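Local coordinates for putative sugar binding protein (Bacteroides vulgatus ATCC 8482, PDB 3KEZ) that probably binds sugars or other nutrients at the bacterial outer membrane, as a calcium-containing member of the SusD family, at residues 120-125 with 191-196; 198-203 with 333-338; 205-208 with 214-217; 339-344 with 362-367. All coordinates share one frame; numbering follows the deposited sequence.

Contact 1: 120-125 with 191-196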
# COMPACT_ATOMS: atom_id res chain seq x y z
N LEU A 120 -16.51 3.79 3.24
CA LEU A 120 -15.73 4.34 4.35
C LEU A 120 -14.27 3.86 4.33
O LEU A 120 -13.37 4.67 4.46
CB LEU A 120 -16.37 3.97 5.69
CG LEU A 120 -17.61 4.81 6.04
CD1 LEU A 120 -18.42 4.18 7.16
CD2 LEU A 120 -17.15 6.23 6.41
N ALA A 121 -14.04 2.55 4.18
CA ALA A 121 -12.69 2.02 4.12
C ALA A 121 -11.88 2.60 2.97
O ALA A 121 -10.73 3.01 3.14
CB ALA A 121 -12.72 0.47 4.07
N ILE A 122 -12.49 2.68 1.79
CA ILE A 122 -11.89 3.23 0.61
C ILE A 122 -11.56 4.71 0.80
O ILE A 122 -10.49 5.12 0.49
CB ILE A 122 -12.75 2.98 -0.64
CG1 ILE A 122 -12.72 1.49 -0.96
CG2 ILE A 122 -12.22 3.70 -1.88
CD1 ILE A 122 -13.80 1.00 -1.96
N ARG A 123 -12.47 5.50 1.37
CA ARG A 123 -12.18 6.91 1.62
C ARG A 123 -10.99 7.07 2.57
O ARG A 123 -10.18 7.96 2.37
CB ARG A 123 -13.40 7.68 2.15
CG ARG A 123 -13.18 9.20 2.17
CD ARG A 123 -14.50 9.92 2.40
NE ARG A 123 -15.00 9.70 3.75
CZ ARG A 123 -16.16 10.15 4.24
NH1 ARG A 123 -16.98 10.89 3.48
NH2 ARG A 123 -16.48 9.89 5.51
N GLY A 124 -10.94 6.24 3.62
CA GLY A 124 -9.82 6.26 4.56
C GLY A 124 -8.49 5.90 3.89
O GLY A 124 -7.48 6.57 4.12
N MSE A 125 -8.51 4.83 3.09
CA MSE A 125 -7.36 4.43 2.30
C MSE A 125 -6.90 5.54 1.40
O MSE A 125 -5.69 5.84 1.32
CB MSE A 125 -7.68 3.19 1.48
CG MSE A 125 -6.53 2.69 0.66
SE MSE A 125 -7.16 1.25 -0.51
CE MSE A 125 -7.92 0.06 0.84
N GLY A 191 -11.78 -9.18 -4.90
CA GLY A 191 -11.59 -7.87 -5.53
C GLY A 191 -12.26 -6.72 -4.79
O GLY A 191 -12.28 -5.60 -5.29
N LYS A 192 -12.78 -6.98 -3.58
CA LYS A 192 -13.41 -5.91 -2.77
C LYS A 192 -12.81 -5.84 -1.36
O LYS A 192 -12.24 -6.82 -0.88
CB LYS A 192 -14.93 -6.12 -2.73
CG LYS A 192 -15.56 -6.06 -4.14
CD LYS A 192 -17.08 -6.10 -4.10
CE LYS A 192 -17.65 -6.16 -5.52
NZ LYS A 192 -16.78 -5.39 -6.44
N VAL A 193 -12.95 -4.69 -0.70
CA VAL A 193 -12.51 -4.55 0.70
C VAL A 193 -13.46 -5.22 1.64
O VAL A 193 -14.68 -5.09 1.49
CB VAL A 193 -12.36 -3.06 1.09
CG1 VAL A 193 -11.98 -2.91 2.54
CG2 VAL A 193 -11.33 -2.47 0.19
N ASN A 194 -12.90 -5.98 2.58
CA ASN A 194 -13.70 -6.60 3.67
C ASN A 194 -13.21 -6.22 5.07
O ASN A 194 -12.30 -5.40 5.21
CB ASN A 194 -13.91 -8.13 3.47
CG ASN A 194 -12.73 -8.93 3.86
OD1 ASN A 194 -11.80 -8.39 4.41
ND2 ASN A 194 -12.78 -10.26 3.61
N ARG A 195 -13.86 -6.74 6.12
CA ARG A 195 -13.52 -6.29 7.46
C ARG A 195 -12.02 -6.45 7.80
O ARG A 195 -11.38 -5.55 8.39
CB ARG A 195 -14.37 -7.00 8.51
CG ARG A 195 -14.22 -6.40 9.90
CD ARG A 195 -15.11 -7.11 10.91
NE ARG A 195 -16.49 -7.16 10.44
CZ ARG A 195 -17.39 -8.07 10.80
NH1 ARG A 195 -17.07 -9.03 11.67
NH2 ARG A 195 -18.61 -8.04 10.28
N TRP A 196 -11.46 -7.60 7.44
CA TRP A 196 -10.10 -7.94 7.83
C TRP A 196 -9.07 -7.09 7.08
O TRP A 196 -8.09 -6.63 7.67
CB TRP A 196 -9.84 -9.45 7.67
CG TRP A 196 -11.03 -10.27 8.04
CD1 TRP A 196 -11.69 -11.13 7.24
CD2 TRP A 196 -11.74 -10.26 9.30
NE1 TRP A 196 -12.77 -11.69 7.91
CE2 TRP A 196 -12.81 -11.17 9.17
CE3 TRP A 196 -11.59 -9.57 10.50
CZ2 TRP A 196 -13.71 -11.42 10.21
CZ3 TRP A 196 -12.50 -9.80 11.53
CH2 TRP A 196 -13.52 -10.73 11.38

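Contact 2: 198-203 with 333-338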
# COMPACT_ATOMS: atom_id res chain seq x y z
N ALA A 198 -9.72 -4.00 6.01
CA ALA A 198 -9.82 -2.66 6.65
C ALA A 198 -9.13 -2.62 8.03
O ALA A 198 -8.46 -1.65 8.34
CB ALA A 198 -11.27 -2.16 6.75
N MSE A 199 -9.26 -3.67 8.83
CA MSE A 199 -8.59 -3.72 10.14
C MSE A 199 -7.05 -3.72 9.97
O MSE A 199 -6.33 -3.10 10.74
CB MSE A 199 -9.01 -4.93 10.94
CG MSE A 199 -10.35 -4.89 11.50
SE MSE A 199 -10.58 -6.36 12.76
CE MSE A 199 -12.40 -5.93 13.36
N THR A 200 -6.56 -4.45 8.97
CA THR A 200 -5.12 -4.50 8.71
C THR A 200 -4.62 -3.12 8.31
O THR A 200 -3.64 -2.65 8.87
CB THR A 200 -4.77 -5.54 7.65
OG1 THR A 200 -5.19 -6.82 8.10
CG2 THR A 200 -3.30 -5.58 7.36
N LEU A 201 -5.32 -2.44 7.41
CA LEU A 201 -4.91 -1.07 6.98
C LEU A 201 -4.97 -0.15 8.20
O LEU A 201 -4.03 0.58 8.46
CB LEU A 201 -5.79 -0.51 5.87
CG LEU A 201 -5.49 0.88 5.30
CD1 LEU A 201 -4.00 1.00 4.96
CD2 LEU A 201 -6.37 1.18 4.07
N LEU A 202 -6.04 -0.27 8.99
CA LEU A 202 -6.20 0.62 10.14
C LEU A 202 -5.02 0.41 11.13
O LEU A 202 -4.51 1.39 11.65
CB LEU A 202 -7.56 0.43 10.83
CG LEU A 202 -7.77 1.26 12.10
CD1 LEU A 202 -7.37 2.75 11.88
CD2 LEU A 202 -9.19 1.13 12.59
N SER A 203 -4.60 -0.84 11.31
CA SER A 203 -3.42 -1.13 12.12
C SER A 203 -2.16 -0.45 11.61
O SER A 203 -1.37 0.05 12.38
CB SER A 203 -3.19 -2.66 12.34
OG SER A 203 -2.57 -3.30 11.22
N PRO A 333 -1.74 -7.79 -5.03
CA PRO A 333 -2.01 -8.24 -3.65
C PRO A 333 -1.84 -7.09 -2.66
O PRO A 333 -0.90 -7.09 -1.86
CB PRO A 333 -0.97 -9.33 -3.45
CG PRO A 333 0.21 -8.85 -4.22
CD PRO A 333 -0.36 -8.12 -5.44
N LEU A 334 -2.80 -6.16 -2.68
CA LEU A 334 -2.62 -4.85 -2.08
C LEU A 334 -2.52 -4.87 -0.55
O LEU A 334 -1.74 -4.14 0.02
CB LEU A 334 -3.76 -3.94 -2.53
CG LEU A 334 -3.50 -2.45 -2.48
CD1 LEU A 334 -2.26 -2.11 -3.30
CD2 LEU A 334 -4.74 -1.77 -3.01
N ILE A 335 -3.34 -5.70 0.08
CA ILE A 335 -3.32 -5.98 1.54
C ILE A 335 -3.30 -7.51 1.80
O ILE A 335 -4.16 -8.27 1.34
CB ILE A 335 -4.56 -5.37 2.29
CG1 ILE A 335 -4.67 -3.86 2.03
CG2 ILE A 335 -4.50 -5.70 3.83
CD1 ILE A 335 -5.96 -3.23 2.58
N ARG A 336 -2.29 -7.94 2.56
CA ARG A 336 -2.02 -9.33 2.86
C ARG A 336 -2.01 -9.62 4.36
O ARG A 336 -1.53 -8.79 5.15
CB ARG A 336 -0.65 -9.72 2.30
CG ARG A 336 -0.57 -9.70 0.79
CD ARG A 336 0.52 -10.64 0.28
NE ARG A 336 1.86 -10.13 0.51
CZ ARG A 336 2.86 -10.73 1.17
NH1 ARG A 336 2.70 -11.89 1.78
NH2 ARG A 336 4.05 -10.14 1.24
N LEU A 337 -2.48 -10.82 4.74
CA LEU A 337 -2.40 -11.28 6.13
C LEU A 337 -0.99 -11.20 6.72
O LEU A 337 -0.85 -10.89 7.91
CB LEU A 337 -2.89 -12.70 6.28
CG LEU A 337 -3.12 -13.21 7.69
CD1 LEU A 337 -4.19 -12.39 8.50
CD2 LEU A 337 -3.55 -14.69 7.59
N SER A 338 0.05 -11.41 5.90
CA SER A 338 1.43 -11.28 6.34
C SER A 338 1.70 -9.90 6.95
O SER A 338 2.43 -9.80 7.92
CB SER A 338 2.43 -11.54 5.19
OG SER A 338 2.50 -12.89 4.78

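Contact 3: 205-208 with 214-217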
# COMPACT_ATOMS: atom_id res chain seq x y z
N VAL A 205 -2.20 2.34 9.84
CA VAL A 205 -2.40 3.76 10.03
C VAL A 205 -2.07 4.12 11.50
O VAL A 205 -1.34 5.06 11.74
CB VAL A 205 -3.80 4.22 9.67
CG1 VAL A 205 -3.99 5.73 10.05
CG2 VAL A 205 -4.09 4.01 8.17
N TYR A 206 -2.51 3.30 12.45
CA TYR A 206 -2.12 3.50 13.85
C TYR A 206 -0.61 3.46 14.08
O TYR A 206 -0.09 4.21 14.94
CB TYR A 206 -2.84 2.51 14.75
CG TYR A 206 -4.34 2.79 15.01
CD1 TYR A 206 -4.78 4.03 15.46
CD2 TYR A 206 -5.28 1.75 14.98
CE1 TYR A 206 -6.10 4.27 15.76
CE2 TYR A 206 -6.63 1.98 15.32
CZ TYR A 206 -7.01 3.23 15.71
OH TYR A 206 -8.28 3.49 16.04
N LEU A 207 0.11 2.58 13.39
CA LEU A 207 1.60 2.53 13.55
C LEU A 207 2.19 3.83 13.10
O LEU A 207 3.05 4.42 13.79
CB LEU A 207 2.22 1.38 12.75
CG LEU A 207 1.92 -0.04 13.18
CD1 LEU A 207 2.45 -1.08 12.19
CD2 LEU A 207 2.50 -0.22 14.57
N TYR A 208 1.75 4.31 11.95
CA TYR A 208 2.29 5.61 11.42
C TYR A 208 2.06 6.77 12.35
O TYR A 208 2.87 7.70 12.40
CB TYR A 208 1.63 6.01 10.09
CG TYR A 208 2.15 5.36 8.83
CD1 TYR A 208 2.25 3.99 8.72
CD2 TYR A 208 2.52 6.11 7.74
CE1 TYR A 208 2.68 3.40 7.58
CE2 TYR A 208 2.98 5.51 6.57
CZ TYR A 208 3.03 4.16 6.49
OH TYR A 208 3.44 3.53 5.32
N GLU A 214 -3.41 0.64 19.93
CA GLU A 214 -4.51 0.53 18.99
C GLU A 214 -4.03 -0.23 17.72
O GLU A 214 -4.77 -1.06 17.17
CB GLU A 214 -4.99 1.95 18.62
CG GLU A 214 -5.64 2.72 19.79
CD GLU A 214 -4.66 3.48 20.72
OE1 GLU A 214 -3.39 3.38 20.60
OE2 GLU A 214 -5.17 4.20 21.61
N ALA A 215 -2.80 0.04 17.26
CA ALA A 215 -2.23 -0.74 16.17
C ALA A 215 -2.27 -2.25 16.53
O ALA A 215 -2.69 -3.08 15.72
CB ALA A 215 -0.83 -0.34 15.89
N LEU A 216 -1.85 -2.58 17.75
CA LEU A 216 -1.73 -3.98 18.16
C LEU A 216 -3.07 -4.66 18.22
O LEU A 216 -3.24 -5.78 17.70
CB LEU A 216 -1.08 -4.09 19.51
CG LEU A 216 -0.87 -5.53 20.02
CD1 LEU A 216 0.04 -6.34 19.09
CD2 LEU A 216 -0.25 -5.48 21.44
N THR A 217 -4.04 -3.98 18.83
CA THR A 217 -5.39 -4.54 18.93
C THR A 217 -5.96 -4.82 17.57
O THR A 217 -6.56 -5.90 17.34
CB THR A 217 -6.33 -3.63 19.72
OG1 THR A 217 -5.79 -3.50 21.02
CG2 THR A 217 -7.80 -4.23 19.80

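Contact 4: 339-344 with 362-367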
# COMPACT_ATOMS: atom_id res chain seq x y z
N GLU A 339 1.09 -8.84 6.39
CA GLU A 339 1.25 -7.50 6.95
C GLU A 339 0.57 -7.38 8.33
O GLU A 339 1.14 -6.73 9.23
CB GLU A 339 0.78 -6.35 6.02
CG GLU A 339 1.14 -4.95 6.60
CD GLU A 339 0.37 -3.80 6.02
OE1 GLU A 339 -0.32 -4.00 5.00
OE2 GLU A 339 0.48 -2.65 6.55
N ALA A 340 -0.61 -7.98 8.52
CA ALA A 340 -1.19 -7.95 9.87
C ALA A 340 -0.22 -8.56 10.86
O ALA A 340 -0.04 -7.99 11.93
CB ALA A 340 -2.57 -8.60 9.98
N TYR A 341 0.44 -9.67 10.52
CA TYR A 341 1.43 -10.27 11.43
C TYR A 341 2.57 -9.30 11.75
O TYR A 341 2.95 -9.16 12.90
CB TYR A 341 2.00 -11.57 10.87
CG TYR A 341 1.17 -12.78 11.20
CD1 TYR A 341 0.01 -13.06 10.47
CD2 TYR A 341 1.55 -13.65 12.20
CE1 TYR A 341 -0.79 -14.16 10.80
CE2 TYR A 341 0.79 -14.76 12.52
CZ TYR A 341 -0.38 -15.00 11.82
OH TYR A 341 -1.14 -16.11 12.12
N LEU A 342 3.13 -8.67 10.72
CA LEU A 342 4.23 -7.71 10.89
C LEU A 342 3.82 -6.45 11.64
O LEU A 342 4.61 -5.89 12.43
CB LEU A 342 4.85 -7.34 9.54
CG LEU A 342 5.53 -8.49 8.79
CD1 LEU A 342 5.49 -8.24 7.27
CD2 LEU A 342 6.99 -8.69 9.37
N ASN A 343 2.59 -5.98 11.41
CA ASN A 343 2.05 -4.88 12.20
C ASN A 343 1.91 -5.24 13.68
O ASN A 343 2.32 -4.46 14.52
CB ASN A 343 0.72 -4.41 11.60
CG ASN A 343 0.89 -3.76 10.23
OD1 ASN A 343 2.04 -3.57 9.74
ND2 ASN A 343 -0.24 -3.41 9.58
N ALA A 344 1.38 -6.43 13.99
CA ALA A 344 1.27 -6.89 15.37
C ALA A 344 2.64 -7.03 16.02
O ALA A 344 2.83 -6.62 17.16
CB ALA A 344 0.50 -8.22 15.47
N ASN A 362 7.73 -14.67 14.49
CA ASN A 362 8.20 -16.01 14.22
C ASN A 362 7.38 -16.68 13.12
O ASN A 362 7.92 -17.44 12.34
CB ASN A 362 8.26 -16.87 15.50
CG ASN A 362 9.59 -17.58 15.66
OD1 ASN A 362 10.55 -17.33 14.93
ND2 ASN A 362 9.66 -18.47 16.64
N SER A 363 6.10 -16.36 13.03
CA SER A 363 5.26 -16.90 11.99
C SER A 363 5.79 -16.48 10.59
O SER A 363 5.82 -17.31 9.67
CB SER A 363 3.79 -16.46 12.20
OG SER A 363 3.19 -17.17 13.29
N ILE A 364 6.22 -15.23 10.44
CA ILE A 364 6.80 -14.75 9.19
C ILE A 364 8.18 -15.37 8.95
O ILE A 364 8.42 -15.93 7.87
CB ILE A 364 6.83 -13.23 9.10
CG1 ILE A 364 5.39 -12.69 9.22
CG2 ILE A 364 7.42 -12.78 7.79
CD1 ILE A 364 4.34 -13.33 8.22
N VAL A 365 9.07 -15.26 9.94
CA VAL A 365 10.41 -15.89 9.90
C VAL A 365 10.36 -17.37 9.53
O VAL A 365 11.02 -17.80 8.59
CB VAL A 365 11.10 -15.80 11.26
CG1 VAL A 365 12.33 -16.69 11.28
CG2 VAL A 365 11.42 -14.33 11.58
N GLN A 366 9.54 -18.15 10.23
CA GLN A 366 9.51 -19.59 10.02
C GLN A 366 8.81 -20.02 8.71
O GLN A 366 9.15 -21.03 8.14
CB GLN A 366 8.95 -20.33 11.25
CG GLN A 366 9.90 -20.12 12.42
CD GLN A 366 9.56 -20.86 13.67
OE1 GLN A 366 8.39 -21.05 13.96
NE2 GLN A 366 10.58 -21.24 14.45
N ARG A 367 7.86 -19.23 8.23
CA ARG A 367 7.33 -19.48 6.88
C ARG A 367 8.40 -19.26 5.77
O ARG A 367 8.46 -20.00 4.77
CB ARG A 367 6.08 -18.61 6.67
CG ARG A 367 5.28 -18.91 5.41
CD ARG A 367 5.75 -18.11 4.18
NE ARG A 367 5.68 -16.65 4.34
CZ ARG A 367 4.58 -15.91 4.29
NH1 ARG A 367 3.37 -16.46 4.08
NH2 ARG A 367 4.69 -14.61 4.44

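Contact 1: 120-125 with 191-196
The backbones come nearest at Ala-121 and Val-193, whose CA atoms lie 7.4 Å apart, where the loop leading into helix 195-209 passes beside one face of helix 109-134. Val-193 makes every contact from the loop side, and its two methyls divide the helix surface between them. CG1, held opposite the backbone N across the CA-CB bond (chi1 177°), rests on Ala-121 CB at 3.8 Å. CG2 reaches the larger neighbours more loosely, lying 4.4 Å from Ile-122 CG1 and 4.3 Å from CE of Met-125, a selenomethionine. Two extended torsions and a final bend bring the Met-125 methyl to the valine, one helical turn on from Ala-121. The small alanine lets the valine settle close to the helix, and the contact is wholly apolar and buried. In the helix-rich, TPR-related fold of SusD-like proteins this is where a connecting loop is pinned between long helices: helix 20-34 packs on Ile-122 and Met-125, and the backbone N of Val-193 hydrogen-bonds Tyr-31 OH of that helix. Helix 195-209 begins right after the next residue, Asn-194, which is the N-cap: its OD1 accepts a weak, strongly bent bond from Trp-196 N (3.1 Å, 123°) and a further one from Ala-197 N, while ND2 is tied to Asp-187 O.

Contact 2: 198-203 with 333-338
Apolar contacts join Thr-200 and Leu-201 of helix 195-209 to Ile-335; Leu-201 CA and Ile-335 CA are 7.5 Å apart. The closest touch is methyl on methyl, Thr-200 CG2 against Ile-335 CG2 at 3.7 Å; the threonine and isoleucine lie side by side, running opposite ways. The other branch of Ile-335 reaches across to the helix, bringing CD1 to 4.3 Å from Leu-201 CB. Ile-335 thus straddles two successive helix residues. It sits at a corner of the chain: a classic beta bulge of the small two-stranded antiparallel sheet sets Leu-334 and Ile-335 together opposite Phe-257, after which Arg-336 takes the N-cap position of helix 337-350. This small sheet lies amid the helices of the SusD fold, and the contact sets its bulged strand against a helix. Polar groups find partners within the helix or beyond the contact. Thr-200 OG1 lies beside its own N (chi1 -60°), with CG2 opposite that N, and OG1 bonds Trp-196 O, one turn back. Ser-203 OG donates to Thr-200 O over 2.7 Å, reaching it only 16° off the carbonyl plane, and also pairs with Asn-343 ND2. Arg-336, whose CB leaves the backbone away from helix 195-209, forms salt bridges with Glu-395, Glu-254 and Glu-391. Its side chain is about 11 Å from that of the calcium ligand Asn-331.

Contact 3: 205-208 with 214-217
Tyr-206 and Ala-215 bring helices 195-209 and 212-229 together just beside the short turn that joins them, in a helical hairpin within a protein whose family belongs to the TPR clan. Their CA atoms are only 4.8 Å apart, so the two backbones almost touch. Tyr-206 fills the angle. Its ring swings to the side of its own backbone N (chi1 -74°), which lays one face beneath Glu-214. CB of the glutamate stands over the ring centre, 3.5 Å from the centroid and 4° off the normal, a CH-pi contact of nearly ideal placement. The glutamate side chain runs at about a right angle to that of the tyrosine, then bends at its second torsion (chi2 86°), which leads the carboxylate away from the contact. Ring and carboxylate planes are tilted against each other rather than stacked. At the ring's near side, Tyr-206 CD2 lies 3.6 Å from Glu-214 O. At the root of the side chain, Tyr-206 CB presses on the backbone, 3.5 Å from Ala-215 N. Replacing Tyr-206 by an alanine would remove the surface under Glu-214 CB and would probably open a gap at the hairpin, leaving the glutamate freer to turn. Ile-174 of helix 166-183 also packs against this tyrosine. Leu-207 closes the other flank of Ala-215, where the leucine's CD2 methyl meets Ala-215 CB at 3.6 Å.

Contact 4: 339-344 with 362-367
A pair of consecutive helices, 337-350 and 354-368, forms this contact in the helix-rich SusD-family region; the segments 339-344 and 362-367 approach to 9.7 Å between axes and cross at 129°, nearer to perpendicular than to antiparallel. Tyr-341 and Ile-364 meet at its middle. The isoleucine turns CG1 away from its carbonyl carbon (chi1 -59°), and a second bend folds CD1 back, so that both atoms come to 3.9 Å from Tyr-341 CB. Ile-364 CG1 also reaches Leu-342 CG, at 4.2 Å, wedging between two neighbours on the opposing helix. Farther out, the Tyr-341 ring approaches Ser-363 obliquely, with CE2 3.5 Å from Ser-363 CB and as near to its OG. The tyrosine hydroxyl looks elsewhere, to a hydrogen bond with Glu-227 on helix 212-229. A phenylalanine in place of Tyr-341 could still pack on Ile-364 but would probably leave Glu-227 without this hydroxyl partner. On the far side of helix 337-350, Asn-343 ND2 donates to Glu-339 OE2 over 3.2 Å, fairly straight at 158° and from above the carboxylate plane. That same oxygen takes salt bridges from Arg-204 and Arg-388, which are likely to keep the buried glutamate ionised. Across the helix pair itself the contact is mainly apolar, with the Ser-363 hydroxyl at its margin, while the polar ends of Tyr-341 and Glu-339 tie helix 337-350 to other helices.

How the contacts relate
Contacts 1, 2 and 3 all use helix 195-209, from the loop before its start to its C-terminal part, and contact 2 bridges to helix 337-350, which contact 4 also uses. Centres of contacts 1 and 2 are 10 Å apart, those of 2 and 3 and of 2 and 4 12 Å, those of 1 and 4 22 Å. Along the sequence contact 3 falls within the span bridged by contact 2; contact 4 follows. Contact 2 touches the others through Leu-201 on Met-125, Ser-203 on Ala-215 and a probable hydrogen bond from Ser-338 to Arg-367; Leu-216 meets Ala-344 between contacts 3 and 4. A helical core linked through helix 195-209 joins N-terminal helices to the SusD-family region.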